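Long-range contact in D-glucosaminate-6-phosphate ammonia lyase (Salmonella typhimurium, PDB 7LCE), which belongs to the selenocysteine synthase-like family of pyridoxal phosphate-dependent enzymes, carrying its cofactor covalently bound within an eight-chain assembly: residues A[50-61]-A[251-262]. Numbering follows the deposited sequence.
Sequences LVEKTGELVSRY and MVGLVYALENYH
One face of the Tyr-61 ring rests on Leu-258, whose CB makes a CH-pi contact 4.0 Å from the ring centroid, while CD1 of the same leucine reaches ring atom CD2. At the edge, in the ring plane, sits Glu-259 OE1, which accepts a 2.6 Å hydrogen bond from Tyr-61 OH. The hydroxyl meets the anti side of the carboxylate, whose plane is turned 48° from the ring. Glu-259 gets there by bending at chi2, which folds its carboxylate back to the phenol. Held at face and edge, Tyr-61 is a knob in a hole formed by Val-255, Leu-258, Glu-259 and His-262. Helices 47-62 and 248-262 run nearly parallel here, segment axes 10.0 Å apart at 20°, within a PLP-dependent transferase fold; strands 66-70 and 221-225 of its seven-stranded sheet lie against Val-58 and Leu-254. Further along, Val-255 sends CG1 to Leu-57 CD1 (3.7 Å) and CG2 toward Thr-54 CG2, crossing both side chains at about a right angle. Val-58 CG2 packs on Leu-258 CD1 at 4.0 Å. Near the start of both segments, the Met-251 chain turns at chi3 (67°) and brings CE among Leu-50, Val-51 and Thr-54, 3.8 Å from Leu-50 CG. Thr-54 OG1 donates to Leu-50 O one turn back, and Leu-50 also packs on Leu-11 of the second subunit.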
loop_
_atom_site.group_PDB
_atom_site.type_symbol
_atom_site.label_atom_id
_atom_site.label_comp_id
_atom_site.label_asym_id
_atom_site.label_seq_id
_atom_site.Cartn_x
_atom_site.Cartn_y
_atom_site.Cartn_z
ATOM N N LEU A 50 -3.557 49.522 5.884
ATOM C CA LEU A 50 -4.492 49.660 4.772
ATOM C C LEU A 50 -5.401 48.441 4.656
ATOM O O LEU A 50 -6.593 48.576 4.363
ATOM C CB LEU A 50 -3.725 49.886 3.472
ATOM C CG LEU A 50 -4.592 50.135 2.239
ATOM C CD1 LEU A 50 -5.419 51.399 2.409
ATOM C CD2 LEU A 50 -3.727 50.212 0.999
ATOM N N VAL A 51 -4.851 47.242 4.868
ATOM C CA VAL A 51 -5.665 46.029 4.838
ATOM C C VAL A 51 -6.703 46.066 5.950
ATOM O O VAL A 51 -7.864 45.689 5.756
ATOM C CB VAL A 51 -4.776 44.777 4.948
ATOM C CG1 VAL A 51 -5.629 43.543 5.222
ATOM C CG2 VAL A 51 -3.947 44.595 3.687
ATOM N N GLU A 52 -6.293 46.514 7.135
ATOM C CA GLU A 52 -7.197 46.546 8.277
ATOM C C GLU A 52 -8.303 47.572 8.058
ATOM O O GLU A 52 -9.487 47.269 8.240
ATOM C CB GLU A 52 -6.392 46.860 9.543
ATOM C CG GLU A 52 -7.095 46.580 10.860
ATOM C CD GLU A 52 -7.314 45.091 11.085
ATOM O OE1 GLU A 52 -6.701 44.281 10.355
ATOM O OE2 GLU A 52 -8.092 44.731 11.996
ATOM N N LYS A 53 -7.927 48.783 7.635
ATOM C CA LYS A 53 -8.886 49.872 7.459
ATOM C C LYS A 53 -9.848 49.611 6.303
ATOM O O LYS A 53 -11.051 49.888 6.417
ATOM C CB LYS A 53 -8.140 51.191 7.243
ATOM C CG LYS A 53 -9.003 52.440 7.376
ATOM C CD LYS A 53 -9.563 52.556 8.787
ATOM C CE LYS A 53 -10.228 53.902 9.033
ATOM N NZ LYS A 53 -10.757 54.028 10.425
ATOM N N THR A 54 -9.338 49.111 5.171
ATOM C CA THR A 54 -10.214 48.829 4.038
ATOM C C THR A 54 -11.234 47.753 4.382
ATOM O O THR A 54 -12.380 47.816 3.921
ATOM C CB THR A 54 -9.396 48.426 2.810
ATOM O OG1 THR A 54 -8.447 47.417 3.177
ATOM C CG2 THR A 54 -8.664 49.637 2.239
ATOM N N GLY A 55 -10.850 46.772 5.204
ATOM C CA GLY A 55 -11.824 45.793 5.661
ATOM C C GLY A 55 -12.938 46.442 6.464
ATOM O O GLY A 55 -14.107 46.073 6.336
ATOM N N GLU A 56 -12.590 47.440 7.285
ATOM C CA GLU A 56 -13.597 48.190 8.027
ATOM C C GLU A 56 -14.521 48.947 7.081
ATOM O O GLU A 56 -15.747 48.913 7.241
ATOM C CB GLU A 56 -12.899 49.167 8.981
ATOM C CG GLU A 56 -13.822 50.136 9.707
ATOM C CD GLU A 56 -13.058 51.167 10.532
ATOM O OE1 GLU A 56 -11.809 51.094 10.571
ATOM O OE2 GLU A 56 -13.699 52.059 11.125
ATOM N N LEU A 57 -13.952 49.624 6.079
ATOM C CA LEU A 57 -14.776 50.440 5.196
ATOM C C LEU A 57 -15.693 49.579 4.344
ATOM O O LEU A 57 -16.874 49.901 4.181
ATOM C CB LEU A 57 -13.898 51.330 4.319
ATOM C CG LEU A 57 -13.039 52.353 5.063
ATOM C CD1 LEU A 57 -12.156 53.147 4.104
ATOM C CD2 LEU A 57 -13.935 53.266 5.875
ATOM N N VAL A 58 -15.182 48.463 3.822
ATOM C CA VAL A 58 -16.016 47.576 3.016
ATOM C C VAL A 58 -17.145 46.988 3.853
ATOM O O VAL A 58 -18.289 46.874 3.393
ATOM C CB VAL A 58 -15.151 46.474 2.373
ATOM C CG1 VAL A 58 -16.023 45.396 1.759
ATOM C CG2 VAL A 58 -14.232 47.076 1.321
ATOM N N SER A 59 -16.848 46.624 5.101
ATOM C CA SER A 59 -17.851 46.004 5.957
ATOM C C SER A 59 -19.010 46.937 6.275
ATOM O O SER A 59 -20.105 46.453 6.583
ATOM C CB SER A 59 -17.196 45.518 7.247
ATOM O OG SER A 59 -16.188 44.566 6.961
ATOM N N ARG A 60 -18.805 48.255 6.204
ATOM C CA ARG A 60 -19.907 49.183 6.448
ATOM C C ARG A 60 -21.014 49.018 5.416
ATOM O O ARG A 60 -22.190 49.240 5.729
ATOM C CB ARG A 60 -19.394 50.624 6.465
ATOM C CG ARG A 60 -18.464 50.918 7.627
ATOM C CD ARG A 60 -17.952 52.347 7.602
ATOM N NE ARG A 60 -16.918 52.556 8.610
ATOM C CZ ARG A 60 -16.243 53.686 8.775
ATOM N NH1 ARG A 60 -16.473 54.745 8.015
ATOM N NH2 ARG A 60 -15.312 53.753 9.723
ATOM N N TYR A 61 -20.665 48.626 4.191
ATOM C CA TYR A 61 -21.677 48.449 3.157
ATOM C C TYR A 61 -22.349 47.085 3.242
ATOM O O TYR A 61 -23.504 46.944 2.826
ATOM C CB TYR A 61 -21.054 48.635 1.771
ATOM C CG TYR A 61 -20.346 49.956 1.580
ATOM C CD1 TYR A 61 -21.050 51.100 1.225
ATOM C CD2 TYR A 61 -18.971 50.060 1.749
ATOM C CE1 TYR A 61 -20.404 52.312 1.048
ATOM C CE2 TYR A 61 -18.317 51.266 1.574
ATOM C CZ TYR A 61 -19.038 52.388 1.223
ATOM O OH TYR A 61 -18.391 53.590 1.047
ATOM N N MET A 251 -7.101 48.476 -4.145
ATOM C CA MET A 251 -7.757 48.397 -2.844
ATOM C C MET A 251 -8.520 49.682 -2.555
ATOM O O MET A 251 -9.700 49.652 -2.189
ATOM C CB MET A 251 -6.726 48.126 -1.749
ATOM C CG MET A 251 -6.219 46.702 -1.703
ATOM S SD MET A 251 -4.899 46.488 -0.491
ATOM C CE MET A 251 -5.785 46.759 1.042
ATOM N N VAL A 252 -7.857 50.827 -2.731
ATOM C CA VAL A 252 -8.523 52.115 -2.556
ATOM C C VAL A 252 -9.610 52.295 -3.610
ATOM O O VAL A 252 -10.686 52.838 -3.328
ATOM C CB VAL A 252 -7.491 53.257 -2.601
ATOM C CG1 VAL A 252 -8.180 54.610 -2.565
ATOM C CG2 VAL A 252 -6.503 53.121 -1.454
ATOM N N GLY A 253 -9.346 51.838 -4.836
ATOM C CA GLY A 253 -10.328 51.983 -5.898
ATOM C C GLY A 253 -11.640 51.290 -5.586
ATOM O O GLY A 253 -12.716 51.825 -5.864
ATOM N N LEU A 254 -11.572 50.096 -4.993
ATOM C CA LEU A 254 -12.794 49.382 -4.634
ATOM C C LEU A 254 -13.603 50.154 -3.597
ATOM O O LEU A 254 -14.833 50.241 -3.697
ATOM C CB LEU A 254 -12.455 47.986 -4.113
ATOM C CG LEU A 254 -13.621 47.215 -3.490
ATOM C CD1 LEU A 254 -14.706 46.946 -4.521
ATOM C CD2 LEU A 254 -13.139 45.919 -2.856
ATOM N N VAL A 255 -12.931 50.719 -2.592
ATOM C CA VAL A 255 -13.640 51.455 -1.549
ATOM C C VAL A 255 -14.322 52.686 -2.134
ATOM O O VAL A 255 -15.488 52.971 -1.830
ATOM C CB VAL A 255 -12.677 51.826 -0.407
ATOM C CG1 VAL A 255 -13.406 52.633 0.660
ATOM C CG2 VAL A 255 -12.064 50.569 0.187
ATOM N N TYR A 256 -13.613 53.430 -2.987
ATOM C CA TYR A 256 -14.221 54.607 -3.600
ATOM C C TYR A 256 -15.278 54.223 -4.626
ATOM O O TYR A 256 -16.215 54.994 -4.866
ATOM C CB TYR A 256 -13.147 55.498 -4.225
ATOM C CG TYR A 256 -12.540 56.466 -3.234
ATOM C CD1 TYR A 256 -11.595 56.047 -2.307
ATOM C CD2 TYR A 256 -12.931 57.798 -3.213
ATOM C CE1 TYR A 256 -11.055 56.932 -1.391
ATOM C CE2 TYR A 256 -12.392 58.690 -2.306
ATOM C CZ TYR A 256 -11.455 58.254 -1.398
ATOM O OH TYR A 256 -10.920 59.144 -0.495
ATOM N N ALA A 257 -15.154 53.043 -5.234
ATOM C CA ALA A 257 -16.204 52.572 -6.129
ATOM C C ALA A 257 -17.448 52.161 -5.356
ATOM O O ALA A 257 -18.568 52.319 -5.855
ATOM C CB ALA A 257 -15.697 51.408 -6.975
ATOM N N LEU A 258 -17.273 51.632 -4.142
ATOM C CA LEU A 258 -18.423 51.285 -3.313
ATOM C C LEU A 258 -19.192 52.528 -2.878
ATOM O O LEU A 258 -20.429 52.522 -2.865
ATOM C CB LEU A 258 -17.965 50.484 -2.096
ATOM C CG LEU A 258 -17.603 49.025 -2.373
ATOM C CD1 LEU A 258 -17.195 48.328 -1.090
ATOM C CD2 LEU A 258 -18.767 48.303 -3.031
ATOM N N GLU A 259 -18.484 53.601 -2.516
ATOM C CA GLU A 259 -19.168 54.837 -2.151
ATOM C C GLU A 259 -19.838 55.475 -3.362
ATOM O O GLU A 259 -20.927 56.048 -3.244
ATOM C CB GLU A 259 -18.192 55.815 -1.497
ATOM C CG GLU A 259 -18.850 57.084 -0.968
ATOM C CD GLU A 259 -19.883 56.806 0.112
ATOM O OE1 GLU A 259 -19.679 55.863 0.905
ATOM O OE2 GLU A 259 -20.902 57.529 0.168
ATOM N N ASN A 260 -19.204 55.383 -4.534
ATOM C CA ASN A 260 -19.821 55.901 -5.752
ATOM C C ASN A 260 -21.071 55.113 -6.119
ATOM O O ASN A 260 -21.987 55.657 -6.747
ATOM C CB ASN A 260 -18.813 55.875 -6.902
ATOM C CG ASN A 260 -19.254 56.717 -8.082
ATOM O OD1 ASN A 260 -19.917 56.228 -8.995
ATOM N ND2 ASN A 260 -18.883 57.994 -8.070
ATOM N N TYR A 261 -21.116 53.832 -5.754
ATOM C CA TYR A 261 -22.310 53.021 -5.961
ATOM C C TYR A 261 -23.375 53.335 -4.914
ATOM O O TYR A 261 -24.574 53.313 -5.215
ATOM C CB TYR A 261 -21.926 51.540 -5.929
ATOM C CG TYR A 261 -23.041 50.566 -6.229
ATOM C CD1 TYR A 261 -23.397 50.274 -7.540
ATOM C CD2 TYR A 261 -23.720 49.916 -5.205
ATOM C CE1 TYR A 261 -24.409 49.374 -7.824
ATOM C CE2 TYR A 261 -24.733 49.015 -5.479
ATOM C CZ TYR A 261 -25.073 48.748 -6.789
ATOM O OH TYR A 261 -26.080 47.851 -7.068
ATOM N N HIS A 262 -22.949 53.631 -3.681
ATOM C CA HIS A 262 -23.885 53.949 -2.606
ATOM C C HIS A 262 -24.542 55.313 -2.794
ATOM O O HIS A 262 -25.705 55.493 -2.413
ATOM C CB HIS A 262 -23.162 53.894 -1.257
ATOM C CG HIS A 262 -24.018 54.285 -0.091
ATOM N ND1 HIS A 262 -25.019 53.477 0.405
ATOM C CD2 HIS A 262 -24.019 55.400 0.678
ATOM C CE1 HIS A 262 -25.599 54.078 1.429
ATOM N NE2 HIS A 262 -25.012 55.247 1.614
#